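Local atomic coordinates of N-terminal acetyltransferase-like protein (Chaetomium thermophilum, PDB entry 5NNP), a protein that probably serves as the TPR-repeat auxiliary subunit of an N-terminal acetyltransferase complex of the NatA type, holding its partner chain within a helical scaffold. Residues A[48-53]-A[64-69]; A[247-252]-A[281-286]; A[266-269]-A[274-277]; A[508-513]-A[561-566]; A[549-554]-A[662-667]. One frame throughout, in Å; residues are numbered along the deposited sequence.

From the N terminus, contact 1 comes first and closes a short loop between helices 44-55 and 60-73. It lies far out, its centre about 38 Å from the centre of the chain. Contact 2 joins the ends of helices 238-251 and 273-286. Within the loop it closes lies contact 3, which folds the turn 266-269 back on the start of helix 273-286. Contact 4 closes a loop of 47 mostly helical residues, tying helix 503-523 to helix 554-572. Contact 5 closes a loop of 107 residues that opens before contact 4 closes, so the two cross. It ties the loop before helix 554-572 to helix 654-668. They touch through Leu561 and Val564 against Leu662 and Ile665.

Contact 1. Residues A[48-53]-A[64-69]; sequences SMKALI and FALAKE
Leu66 lays its CD2 methyl over the backbone of helix 44-55, between Lys50 and Ala51. CD2 lies 3.7 Å from the backbone N of Ala51. It also touches the aliphatic part of Lys50, with Leu66 CD2 and Lys50 CG 3.8 Å apart. The two side chains cross at about a right angle, and the methyl touches CB, CG and CD of the lysine. CG of Leu66 is anti to the backbone N (chi1 180°), and this turn carries the methyl across to the other helix. The lysine chain is fully extended. Its NZ goes on to a salt bridge with Glu34.

Beside this, the two helices meet through alanines. Ala51 CB and Ala67 CB are 3.9 Å apart, and no larger side chain separates them. Small residues here suit the axis separation of 8.3 Å. A water at the flank bridges Ser48 OG (2.8 Å) and Ala67 O (2.9 Å), donating to Ala67 O. Gly44 O is also within bonding reach of the Ser48 hydroxyl, which has a single proton to share. No direct hydrogen bond links the two segments.

Helix 78-90 packs against Ser48 and Ala67, while helices 9-22 and 26-37 cover other sides of helix 44-55. The segments run antiparallel, at 164°. Neighbouring helices packed this way, with small residues between them, are characteristic of the helical hairpin of a tetratricopeptide repeat.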
# COMPACT_ATOMS: atom_id res chain seq x y z
N SER A 48 15.53 28.55 -26.03
CA SER A 48 15.16 27.34 -25.29
C SER A 48 16.22 26.94 -24.27
O SER A 48 15.89 26.57 -23.15
CB SER A 48 14.93 26.16 -26.25
OG SER A 48 13.88 26.43 -27.16
N MET A 49 17.49 27.01 -24.66
CA MET A 49 18.59 26.68 -23.76
C MET A 49 18.64 27.64 -22.59
O MET A 49 19.04 27.27 -21.49
CB MET A 49 19.92 26.70 -24.51
CG MET A 49 20.10 25.54 -25.46
SD MET A 49 19.86 23.98 -24.59
CE MET A 49 21.04 24.17 -23.25
N LYS A 50 18.24 28.88 -22.84
CA LYS A 50 18.18 29.89 -21.79
C LYS A 50 16.98 29.62 -20.89
O LYS A 50 17.03 29.88 -19.68
CB LYS A 50 18.10 31.29 -22.41
CG LYS A 50 17.92 32.41 -21.41
CD LYS A 50 17.80 33.74 -22.14
CE LYS A 50 17.62 34.91 -21.17
NZ LYS A 50 17.53 36.22 -21.88
N ALA A 51 15.90 29.11 -21.48
CA ALA A 51 14.68 28.76 -20.76
C ALA A 51 14.94 27.66 -19.75
O ALA A 51 14.36 27.66 -18.67
CB ALA A 51 13.60 28.33 -21.72
N LEU A 52 15.82 26.72 -20.10
CA LEU A 52 16.22 25.65 -19.19
C LEU A 52 16.91 26.19 -17.95
O LEU A 52 16.53 25.86 -16.83
CB LEU A 52 17.15 24.66 -19.88
CG LEU A 52 16.57 23.48 -20.65
CD1 LEU A 52 17.69 22.54 -21.08
CD2 LEU A 52 15.52 22.75 -19.83
N ILE A 53 17.93 27.01 -18.17
CA ILE A 53 18.70 27.60 -17.09
C ILE A 53 17.81 28.45 -16.18
O ILE A 53 17.99 28.46 -14.97
CB ILE A 53 19.85 28.46 -17.62
CG1 ILE A 53 20.81 27.60 -18.45
CG2 ILE A 53 20.60 29.13 -16.47
CD1 ILE A 53 21.96 28.36 -19.08
N PHE A 64 8.81 29.29 -18.84
CA PHE A 64 7.71 28.79 -19.67
C PHE A 64 7.31 29.79 -20.73
O PHE A 64 7.03 29.42 -21.87
CB PHE A 64 6.49 28.44 -18.81
CG PHE A 64 6.36 26.97 -18.56
CD1 PHE A 64 5.90 26.13 -19.56
CD2 PHE A 64 6.72 26.43 -17.34
CE1 PHE A 64 5.78 24.77 -19.34
CE2 PHE A 64 6.61 25.07 -17.10
CZ PHE A 64 6.14 24.24 -18.10
N ALA A 65 7.25 31.06 -20.36
CA ALA A 65 6.94 32.11 -21.32
C ALA A 65 7.99 32.12 -22.43
O ALA A 65 7.66 32.23 -23.61
CB ALA A 65 6.87 33.46 -20.64
N LEU A 66 9.26 31.96 -22.03
CA LEU A 66 10.38 32.00 -22.96
C LEU A 66 10.44 30.77 -23.86
O LEU A 66 10.56 30.89 -25.07
CB LEU A 66 11.70 32.15 -22.21
CG LEU A 66 12.96 32.20 -23.09
CD1 LEU A 66 12.90 33.36 -24.06
CD2 LEU A 66 14.20 32.28 -22.25
N ALA A 67 10.37 29.58 -23.25
CA ALA A 67 10.36 28.34 -24.02
C ALA A 67 9.24 28.37 -25.05
O ALA A 67 9.44 28.02 -26.21
CB ALA A 67 10.20 27.16 -23.10
N LYS A 68 8.07 28.82 -24.62
CA LYS A 68 6.88 28.87 -25.46
C LYS A 68 7.06 29.85 -26.62
O LYS A 68 6.66 29.57 -27.76
CB LYS A 68 5.67 29.24 -24.60
CG LYS A 68 4.34 29.21 -25.31
CD LYS A 68 3.24 28.71 -24.38
CE LYS A 68 2.77 29.80 -23.43
NZ LYS A 68 1.75 29.26 -22.50
N GLU A 69 7.67 30.99 -26.33
CA GLU A 69 8.05 31.96 -27.35
C GLU A 69 9.04 31.36 -28.36
O GLU A 69 9.00 31.69 -29.54
CB GLU A 69 8.66 33.20 -26.69
CG GLU A 69 8.92 34.34 -27.64
CD GLU A 69 7.65 34.79 -28.32
OE1 GLU A 69 6.64 35.01 -27.61
OE2 GLU A 69 7.65 34.91 -29.57
O HOH W 1 11.37 25.86 -25.97

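Contact 2. Residues A[247-252]-A[281-286]; sequences ALLDRN and DEYAAK
Leu249 sets its CD1 methyl over one face of the Tyr283 ring. CD1 is 4.0 Å from the ring centroid and 22° off the ring normal, a CH-pi contact. It sits toward the rim, nearest CZ and CE2, while Leu249 CB touches CE1. At the edge of the same ring, near its plane, Asp250 OD1 lies 3.7 Å from Tyr283 CE1.

The same oxygen takes a salt bridge from Lys286, with NZ 2.7 Å from Asp250 OD1. The ammonium comes from above the carboxylate plane, 37° out of it. CG of Lys286 is anti to the backbone N, and the extended chain spans the gap to the acid. OD1 also has a hydrogen bond with Tyr287 OH, so two partners grip it. A leucine in place of Asp250 would probably leave the Lys286 ammonium and the Tyr287 hydroxyl without their shared acceptor.

The axes of the two segments stay 11.6 Å apart at 39°, and long side chains bridge them. Arg251 and Asn252 face another protein chain, and Arg251 forms a salt bridge with an acidic side chain of it. Helix 256-265 backs Leu249 through Tyr258, Tyr259 and Leu262, and helix 221-234 packs on Leu248.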
# COMPACT_ATOMS: atom_id res chain seq x y z
N ALA A 247 2.56 -29.94 0.19
CA ALA A 247 3.88 -29.36 -0.07
C ALA A 247 3.98 -27.92 0.45
O ALA A 247 4.99 -27.54 1.07
CB ALA A 247 4.20 -29.40 -1.54
N LEU A 248 2.94 -27.13 0.21
CA LEU A 248 2.91 -25.74 0.65
C LEU A 248 2.80 -25.65 2.17
O LEU A 248 3.39 -24.75 2.79
CB LEU A 248 1.76 -24.99 -0.02
CG LEU A 248 1.98 -24.64 -1.50
CD1 LEU A 248 0.66 -24.38 -2.21
CD2 LEU A 248 2.91 -23.43 -1.64
N LEU A 249 2.07 -26.58 2.77
CA LEU A 249 1.87 -26.56 4.22
C LEU A 249 3.19 -26.84 4.91
O LEU A 249 3.52 -26.19 5.91
CB LEU A 249 0.82 -27.58 4.66
CG LEU A 249 -0.64 -27.16 4.58
CD1 LEU A 249 -1.53 -28.35 4.82
CD2 LEU A 249 -0.93 -26.04 5.57
N ASP A 250 3.92 -27.81 4.38
CA ASP A 250 5.23 -28.16 4.91
C ASP A 250 6.18 -26.97 4.81
O ASP A 250 7.09 -26.83 5.62
CB ASP A 250 5.79 -29.38 4.18
CG ASP A 250 5.12 -30.67 4.62
OD1 ASP A 250 4.99 -30.88 5.84
OD2 ASP A 250 4.74 -31.49 3.75
N ARG A 251 5.98 -26.12 3.81
CA ARG A 251 6.81 -24.93 3.60
C ARG A 251 6.41 -23.80 4.56
O ARG A 251 7.25 -23.02 5.01
CB ARG A 251 6.69 -24.45 2.14
CG ARG A 251 7.58 -23.24 1.74
CD ARG A 251 7.16 -22.70 0.36
NE ARG A 251 8.03 -21.64 -0.15
CZ ARG A 251 9.27 -21.85 -0.61
NH1 ARG A 251 9.78 -23.07 -0.61
NH2 ARG A 251 10.00 -20.84 -1.06
N ASN A 252 5.13 -23.70 4.87
CA ASN A 252 4.64 -22.58 5.65
C ASN A 252 3.35 -22.99 6.33
O ASN A 252 2.27 -22.71 5.82
CB ASN A 252 4.45 -21.34 4.76
CG ASN A 252 3.83 -20.16 5.50
OD1 ASN A 252 3.63 -20.20 6.72
ND2 ASN A 252 3.53 -19.09 4.76
N ASP A 281 -4.39 -31.72 13.35
CA ASP A 281 -3.59 -32.37 14.39
C ASP A 281 -2.32 -32.93 13.77
O ASP A 281 -1.25 -32.90 14.37
CB ASP A 281 -4.39 -33.47 15.10
CG ASP A 281 -5.50 -32.92 15.96
OD1 ASP A 281 -5.41 -31.74 16.36
OD2 ASP A 281 -6.46 -33.65 16.25
N GLU A 282 -2.45 -33.44 12.55
CA GLU A 282 -1.32 -34.02 11.87
C GLU A 282 -0.18 -33.02 11.71
O GLU A 282 0.97 -33.35 11.98
CB GLU A 282 -1.73 -34.56 10.52
CG GLU A 282 -0.60 -35.20 9.77
CD GLU A 282 -1.04 -35.74 8.44
OE1 GLU A 282 -2.10 -36.40 8.40
OE2 GLU A 282 -0.33 -35.49 7.44
N TYR A 283 -0.49 -31.79 11.29
CA TYR A 283 0.56 -30.79 11.12
C TYR A 283 1.00 -30.19 12.44
O TYR A 283 2.14 -29.76 12.56
CB TYR A 283 0.11 -29.70 10.13
CG TYR A 283 0.18 -30.27 8.72
CD1 TYR A 283 1.35 -30.22 7.98
CD2 TYR A 283 -0.91 -30.92 8.16
CE1 TYR A 283 1.42 -30.77 6.72
CE2 TYR A 283 -0.85 -31.47 6.92
CZ TYR A 283 0.31 -31.39 6.20
OH TYR A 283 0.36 -31.96 4.94
N ALA A 284 0.12 -30.20 13.44
CA ALA A 284 0.47 -29.72 14.78
C ALA A 284 1.53 -30.63 15.42
O ALA A 284 2.46 -30.16 16.08
CB ALA A 284 -0.76 -29.64 15.66
N ALA A 285 1.36 -31.93 15.22
CA ALA A 285 2.35 -32.91 15.65
C ALA A 285 3.67 -32.73 14.91
O ALA A 285 4.75 -32.83 15.49
CB ALA A 285 1.81 -34.31 15.45
N LYS A 286 3.57 -32.49 13.60
CA LYS A 286 4.75 -32.41 12.74
C LYS A 286 5.48 -31.10 12.94
O LYS A 286 6.68 -31.01 12.75
CB LYS A 286 4.33 -32.58 11.27
CG LYS A 286 5.47 -32.86 10.30
CD LYS A 286 4.94 -33.04 8.89
CE LYS A 286 6.06 -33.32 7.90
NZ LYS A 286 5.54 -33.42 6.50

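Contact 3. Residues A[266-269]-A[274-277]; sequences LDIS and EAQK
Ile268 and Ser269 carry the first segment's side of this contact, and Ala275 and Gln276 answer from helix 273-286. Leu266 comes first in the chain. It points toward that helix but packs farther along it, on Val279. Asp267 follows with a positive phi of 63°. It is the first residue to leave the helical path, and two bonds back into the last turn make a Schellman motif. Its carboxylate faces elsewhere and forms a salt bridge with Lys238.

The turn at Asp267 delivers Ile268 to the second helix. Its CG2 methyl meets Ala275 CB at 3.7 Å. CG2 stands anti to the backbone N, while CG1 is anti to the carbonyl carbon (chi1 -59°), and this sends the two branches to different places. CG2 also touches the side of Gln276, with Ile268 CG2 and Gln276 CG 4.0 Å apart. These two side chains slide past each other in opposite directions. The other branch ends at CD1, which lies 3.9 Å from the backbone O of Ala275.

CB of Ser269 points away from the helix, and the carbonyl O is what comes near. Ser269 O and Gln276 NE2 are 4.0 Å apart, too far for a hydrogen bond. Gln276 also packs on Phe300. On the helix side, Asp272 OD1 bonds to the backbone N of Ala275.

The contact is apolar packing within the tight helix-loop-helix connection between helices 256-265 and 273-286. Ile268, just after the Schellman residue Asp267, tucks its side chain onto the following helix. The region matches the NatA auxiliary subunit family, whose helices pair as in TPR-like repeats.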
# COMPACT_ATOMS: atom_id res chain seq x y z
N LEU A 266 -9.32 -33.19 -0.27
CA LEU A 266 -9.57 -34.48 0.35
C LEU A 266 -11.05 -34.83 0.31
O LEU A 266 -11.44 -35.94 0.66
CB LEU A 266 -9.08 -34.49 1.79
CG LEU A 266 -7.57 -34.43 2.01
CD1 LEU A 266 -7.25 -34.41 3.50
CD2 LEU A 266 -6.90 -35.61 1.34
N ASP A 267 -11.86 -33.86 -0.11
CA ASP A 267 -13.31 -34.04 -0.16
C ASP A 267 -13.87 -34.26 1.23
O ASP A 267 -14.63 -35.20 1.47
CB ASP A 267 -13.69 -35.22 -1.07
CG ASP A 267 -13.68 -34.85 -2.54
OD1 ASP A 267 -14.13 -33.73 -2.87
OD2 ASP A 267 -13.24 -35.68 -3.37
N ILE A 268 -13.50 -33.39 2.16
CA ILE A 268 -14.00 -33.47 3.53
C ILE A 268 -15.04 -32.38 3.74
O ILE A 268 -14.78 -31.21 3.45
CB ILE A 268 -12.85 -33.33 4.56
CG1 ILE A 268 -11.82 -34.43 4.34
CG2 ILE A 268 -13.39 -33.38 5.99
CD1 ILE A 268 -10.69 -34.41 5.33
N SER A 269 -16.22 -32.76 4.21
CA SER A 269 -17.32 -31.81 4.33
C SER A 269 -17.16 -30.94 5.57
O SER A 269 -16.74 -31.44 6.62
CB SER A 269 -18.67 -32.53 4.35
OG SER A 269 -18.67 -33.60 5.27
N GLU A 274 -14.58 -33.70 13.14
CA GLU A 274 -13.52 -34.59 13.57
C GLU A 274 -12.58 -34.92 12.42
O GLU A 274 -11.36 -35.02 12.62
CB GLU A 274 -14.13 -35.85 14.19
CG GLU A 274 -15.10 -35.52 15.32
CD GLU A 274 -15.77 -36.74 15.92
OE1 GLU A 274 -15.71 -37.83 15.29
OE2 GLU A 274 -16.36 -36.62 17.03
N ALA A 275 -13.12 -35.06 11.21
CA ALA A 275 -12.29 -35.38 10.05
C ALA A 275 -11.37 -34.23 9.69
O ALA A 275 -10.27 -34.43 9.17
CB ALA A 275 -13.15 -35.74 8.86
N GLN A 276 -11.83 -33.01 9.97
CA GLN A 276 -11.03 -31.83 9.74
C GLN A 276 -9.91 -31.69 10.76
O GLN A 276 -8.79 -31.30 10.42
CB GLN A 276 -11.89 -30.57 9.78
CG GLN A 276 -13.09 -30.56 8.88
CD GLN A 276 -13.63 -29.16 8.73
OE1 GLN A 276 -12.94 -28.27 8.25
NE2 GLN A 276 -14.86 -28.94 9.19
N LYS A 277 -10.22 -31.97 12.02
CA LYS A 277 -9.22 -31.76 13.05
C LYS A 277 -8.04 -32.69 12.85
O LYS A 277 -6.91 -32.35 13.21
CB LYS A 277 -9.81 -31.96 14.45
CG LYS A 277 -8.81 -31.58 15.55
CD LYS A 277 -9.45 -31.53 16.91
CE LYS A 277 -8.40 -31.25 17.97
NZ LYS A 277 -7.77 -29.92 17.76

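Contact 4. Residues A[508-513]-A[561-566]; sequences KRYHTV and LDAVNL
The ring of Tyr510 carries Asp562 CB over one face. CB is 3.6 Å from the ring centroid and 20° off its normal, a CH-pi contact offset toward the CZ rim. The carboxylate that follows is tilted 58° from the ring, and its OD2 comes to 3.5 Å from Tyr510 CE1. At the ring edge, near its plane, Leu566 CD2 lies 4.0 Å from Tyr510 CE2. The leucine crosses the tyrosine at about a right angle.

Closer to the backbone, Tyr510 CB meets Ala563 CB at 4.0 Å. The small alanine lets the chains come near, with the CA atoms of Tyr510 and Ala563 6.0 Å apart. CG of Tyr510 is anti to the carbonyl carbon, which carries the ring across Asp562 and Ala563. Its hydroxyl is hydrogen-bonded to Gln498 OE1, which should steady the ring. Asp562 OD2 lies near Glu495 OE2, and this may raise the proton affinity of one of the two acids.

The segments run roughly antiparallel, at 142°. Helix 487-499 supplies Glu495 beside the tyrosine and Gln498 beside Leu566. Phe661 of helix 654-668 packs on Ala563, and helix 673-685 lies against Leu561 and Val564.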
# COMPACT_ATOMS: atom_id res chain seq x y z
N LYS A 508 -4.62 22.29 6.45
CA LYS A 508 -3.22 22.11 6.10
C LYS A 508 -2.84 20.64 6.22
O LYS A 508 -2.20 20.08 5.33
CB LYS A 508 -2.33 22.98 6.98
CG LYS A 508 -0.85 22.90 6.65
CD LYS A 508 -0.60 23.33 5.21
CE LYS A 508 0.88 23.50 4.92
NZ LYS A 508 1.13 24.14 3.60
N ARG A 509 -3.27 20.00 7.31
CA ARG A 509 -3.01 18.58 7.53
C ARG A 509 -3.65 17.70 6.46
O ARG A 509 -2.98 16.85 5.86
CB ARG A 509 -3.51 18.14 8.90
CG ARG A 509 -2.87 18.91 10.04
CD ARG A 509 -1.39 18.55 10.16
NE ARG A 509 -0.78 19.28 11.26
CZ ARG A 509 -0.20 20.47 11.15
NH1 ARG A 509 -0.14 21.07 9.97
NH2 ARG A 509 0.31 21.07 12.21
N TYR A 510 -4.95 17.90 6.23
CA TYR A 510 -5.67 17.13 5.20
C TYR A 510 -5.00 17.31 3.83
O TYR A 510 -4.80 16.34 3.08
CB TYR A 510 -7.15 17.54 5.14
CG TYR A 510 -7.87 17.41 6.47
CD1 TYR A 510 -7.52 16.41 7.37
CD2 TYR A 510 -8.88 18.30 6.84
CE1 TYR A 510 -8.16 16.28 8.59
CE2 TYR A 510 -9.53 18.18 8.06
CZ TYR A 510 -9.17 17.17 8.93
OH TYR A 510 -9.80 17.04 10.16
N HIS A 511 -4.61 18.55 3.51
CA HIS A 511 -3.89 18.78 2.27
C HIS A 511 -2.55 18.03 2.23
O HIS A 511 -2.13 17.55 1.18
CB HIS A 511 -3.66 20.28 2.05
CG HIS A 511 -4.82 20.96 1.41
ND1 HIS A 511 -4.80 21.37 0.09
CD2 HIS A 511 -6.05 21.28 1.89
CE1 HIS A 511 -5.96 21.93 -0.21
NE2 HIS A 511 -6.74 21.88 0.86
N THR A 512 -1.89 17.91 3.38
CA THR A 512 -0.62 17.20 3.42
C THR A 512 -0.78 15.70 3.11
O THR A 512 0.03 15.13 2.38
CB THR A 512 0.07 17.40 4.77
OG1 THR A 512 0.44 18.77 4.88
CG2 THR A 512 1.32 16.54 4.91
N VAL A 513 -1.82 15.08 3.65
CA VAL A 513 -2.14 13.69 3.33
C VAL A 513 -2.48 13.52 1.84
O VAL A 513 -2.14 12.52 1.21
CB VAL A 513 -3.31 13.20 4.19
CG1 VAL A 513 -3.84 11.88 3.69
CG2 VAL A 513 -2.88 13.11 5.64
N LEU A 561 -12.37 12.64 3.29
CA LEU A 561 -13.73 12.90 3.71
C LEU A 561 -13.76 13.99 4.79
O LEU A 561 -14.72 14.74 4.89
CB LEU A 561 -14.40 11.62 4.21
CG LEU A 561 -15.83 11.78 4.73
CD1 LEU A 561 -16.77 12.42 3.71
CD2 LEU A 561 -16.35 10.43 5.14
N ASP A 562 -12.69 14.08 5.59
CA ASP A 562 -12.56 15.18 6.54
C ASP A 562 -12.53 16.53 5.82
O ASP A 562 -13.33 17.41 6.12
CB ASP A 562 -11.30 15.05 7.41
CG ASP A 562 -11.32 13.82 8.32
OD1 ASP A 562 -12.38 13.18 8.50
OD2 ASP A 562 -10.26 13.50 8.88
N ALA A 563 -11.59 16.69 4.89
CA ALA A 563 -11.52 17.91 4.07
C ALA A 563 -12.89 18.32 3.49
O ALA A 563 -13.29 19.47 3.60
CB ALA A 563 -10.51 17.73 2.92
N VAL A 564 -13.60 17.37 2.89
CA VAL A 564 -14.85 17.70 2.21
C VAL A 564 -15.90 18.18 3.21
O VAL A 564 -16.59 19.17 2.97
CB VAL A 564 -15.38 16.49 1.40
CG1 VAL A 564 -16.84 16.68 1.02
CG2 VAL A 564 -14.52 16.27 0.14
N ASN A 565 -15.99 17.49 4.34
CA ASN A 565 -16.86 17.92 5.43
C ASN A 565 -16.51 19.29 6.01
O ASN A 565 -17.39 20.07 6.38
CB ASN A 565 -16.85 16.87 6.54
CG ASN A 565 -17.70 15.66 6.21
OD1 ASN A 565 -18.64 15.74 5.41
ND2 ASN A 565 -17.38 14.53 6.82
N LEU A 566 -15.22 19.60 6.09
CA LEU A 566 -14.77 20.88 6.64
C LEU A 566 -15.01 22.03 5.66
O LEU A 566 -15.30 23.15 6.09
CB LEU A 566 -13.30 20.81 7.03
CG LEU A 566 -12.65 22.06 7.64
CD1 LEU A 566 -13.48 22.61 8.80
CD2 LEU A 566 -11.20 21.77 8.07

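Contact 5. Residues A[549-554]-A[662-667]; sequences RLREHP and LNYILQ
Arg551 stacks flat on Tyr664, and this pair makes the direct side-chain contact. The guanidinium and the ring are 16° from parallel, with centres 4.1 Å apart. The cation-pi contact is off-centre, with CZ 34° off the ring normal. NE lies over the CE2 side of the ring, and NH1 and NH2 reach toward the phenol OH.

A CH-pi contact continues the stack. Arg551 CD sits over the same ring, 3.5 Å from its centroid. The arginine chain runs extended from CG to NE and turns about the CD-NE bond (chi4 80°), which lays the guanidinium nearly parallel to the ring. The opposite face of the guanidinium has Leu550 CD2 at its rim.

Polar contacts hold the arginine from outside. NH2 forms a salt bridge with Asp518 and a hydrogen bond with Gln521, both on helix 503-523. Water 2 lies between the backbones, 3.1 Å from Arg551 O and 2.8 Å from Tyr664 O. It can give only two protons and other acceptors compete, so which carbonyls it serves at any moment is uncertain.

A serine in place of Tyr664 would probably strip one face of the guanidinium of its aromatic cover and open a gap between the loop and helix 654-668. The chemistry implies a buried cation served by two means. Its charge is probably balanced in part by Asp518, and its flat face is covered by an electron-rich ring.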
# COMPACT_ATOMS: atom_id res chain seq x y z
N ARG A 549 -5.30 1.70 -8.60
CA ARG A 549 -6.37 1.89 -7.63
C ARG A 549 -5.86 2.53 -6.35
O ARG A 549 -6.39 2.24 -5.28
CB ARG A 549 -7.04 0.57 -7.29
CG ARG A 549 -7.83 -0.06 -8.41
CD ARG A 549 -8.24 -1.46 -7.98
NE ARG A 549 -7.12 -2.16 -7.33
CZ ARG A 549 -7.23 -3.00 -6.30
NH1 ARG A 549 -8.43 -3.27 -5.79
NH2 ARG A 549 -6.15 -3.57 -5.79
N LEU A 550 -4.87 3.40 -6.48
CA LEU A 550 -4.11 3.88 -5.32
C LEU A 550 -5.00 4.44 -4.23
O LEU A 550 -4.92 4.02 -3.08
CB LEU A 550 -3.10 4.95 -5.73
CG LEU A 550 -2.32 5.62 -4.60
CD1 LEU A 550 -1.54 4.58 -3.81
CD2 LEU A 550 -1.40 6.70 -5.16
N ARG A 551 -5.84 5.38 -4.61
CA ARG A 551 -6.52 6.19 -3.63
C ARG A 551 -7.82 5.57 -3.15
O ARG A 551 -8.64 6.25 -2.56
CB ARG A 551 -6.77 7.58 -4.18
CG ARG A 551 -5.48 8.34 -4.37
CD ARG A 551 -5.76 9.68 -4.90
NE ARG A 551 -4.55 10.44 -5.19
CZ ARG A 551 -3.83 10.26 -6.28
NH1 ARG A 551 -4.17 9.31 -7.14
NH2 ARG A 551 -2.76 11.01 -6.51
N GLU A 552 -8.00 4.27 -3.39
CA GLU A 552 -9.15 3.58 -2.81
C GLU A 552 -8.84 3.23 -1.35
O GLU A 552 -9.70 2.82 -0.58
CB GLU A 552 -9.49 2.32 -3.59
CG GLU A 552 -8.55 1.15 -3.30
CD GLU A 552 -8.97 -0.14 -3.97
OE1 GLU A 552 -9.95 -0.12 -4.73
OE2 GLU A 552 -8.31 -1.17 -3.74
N HIS A 553 -7.57 3.40 -0.98
CA HIS A 553 -7.09 3.02 0.34
C HIS A 553 -7.77 3.88 1.39
O HIS A 553 -7.88 5.10 1.22
CB HIS A 553 -5.57 3.19 0.42
CG HIS A 553 -4.91 2.34 1.46
ND1 HIS A 553 -5.01 2.59 2.81
CD2 HIS A 553 -4.14 1.23 1.34
CE1 HIS A 553 -4.33 1.68 3.48
NE2 HIS A 553 -3.79 0.84 2.61
N PRO A 554 -8.22 3.27 2.50
CA PRO A 554 -8.87 4.08 3.53
C PRO A 554 -7.94 5.19 4.06
O PRO A 554 -8.44 6.21 4.54
CB PRO A 554 -9.19 3.06 4.63
CG PRO A 554 -9.30 1.80 3.96
CD PRO A 554 -8.24 1.84 2.86
N LEU A 662 -12.97 15.26 -3.35
CA LEU A 662 -14.22 14.55 -3.59
C LEU A 662 -14.16 13.65 -4.83
O LEU A 662 -14.61 12.50 -4.79
CB LEU A 662 -15.36 15.55 -3.73
CG LEU A 662 -16.72 14.93 -4.03
CD1 LEU A 662 -17.14 14.06 -2.86
CD2 LEU A 662 -17.75 16.02 -4.34
N ASN A 663 -13.61 14.17 -5.93
CA ASN A 663 -13.44 13.41 -7.16
C ASN A 663 -12.78 12.05 -6.97
O ASN A 663 -13.22 11.04 -7.53
CB ASN A 663 -12.62 14.20 -8.18
CG ASN A 663 -13.34 15.44 -8.70
OD1 ASN A 663 -14.57 15.52 -8.71
ND2 ASN A 663 -12.55 16.41 -9.14
N TYR A 664 -11.72 12.01 -6.17
CA TYR A 664 -11.07 10.74 -5.88
C TYR A 664 -11.95 9.86 -5.02
O TYR A 664 -11.93 8.64 -5.14
CB TYR A 664 -9.74 10.96 -5.17
CG TYR A 664 -8.63 11.42 -6.07
CD1 TYR A 664 -8.58 11.03 -7.40
CD2 TYR A 664 -7.62 12.24 -5.58
CE1 TYR A 664 -7.55 11.44 -8.22
CE2 TYR A 664 -6.59 12.65 -6.39
CZ TYR A 664 -6.57 12.24 -7.72
OH TYR A 664 -5.54 12.64 -8.53
N ILE A 665 -12.70 10.49 -4.12
CA ILE A 665 -13.57 9.75 -3.22
C ILE A 665 -14.61 9.01 -4.02
O ILE A 665 -14.77 7.81 -3.88
CB ILE A 665 -14.27 10.67 -2.22
CG1 ILE A 665 -13.24 11.37 -1.33
CG2 ILE A 665 -15.25 9.88 -1.37
CD1 ILE A 665 -13.84 12.14 -0.16
N LEU A 666 -15.31 9.74 -4.88
CA LEU A 666 -16.38 9.18 -5.70
C LEU A 666 -15.86 8.23 -6.78
O LEU A 666 -16.57 7.30 -7.19
CB LEU A 666 -17.19 10.30 -6.37
CG LEU A 666 -17.97 11.21 -5.43
CD1 LEU A 666 -18.64 12.30 -6.25
CD2 LEU A 666 -19.00 10.45 -4.58
N GLN A 667 -14.64 8.46 -7.25
CA GLN A 667 -14.12 7.65 -8.33
C GLN A 667 -13.45 6.38 -7.85
O GLN A 667 -13.44 5.38 -8.57
CB GLN A 667 -13.14 8.44 -9.17
CG GLN A 667 -12.45 7.57 -10.21
CD GLN A 667 -11.30 8.27 -10.87
OE1 GLN A 667 -11.00 9.43 -10.56
NE2 GLN A 667 -10.64 7.58 -11.80
O HOH W 2 -11.53 7.36 -2.70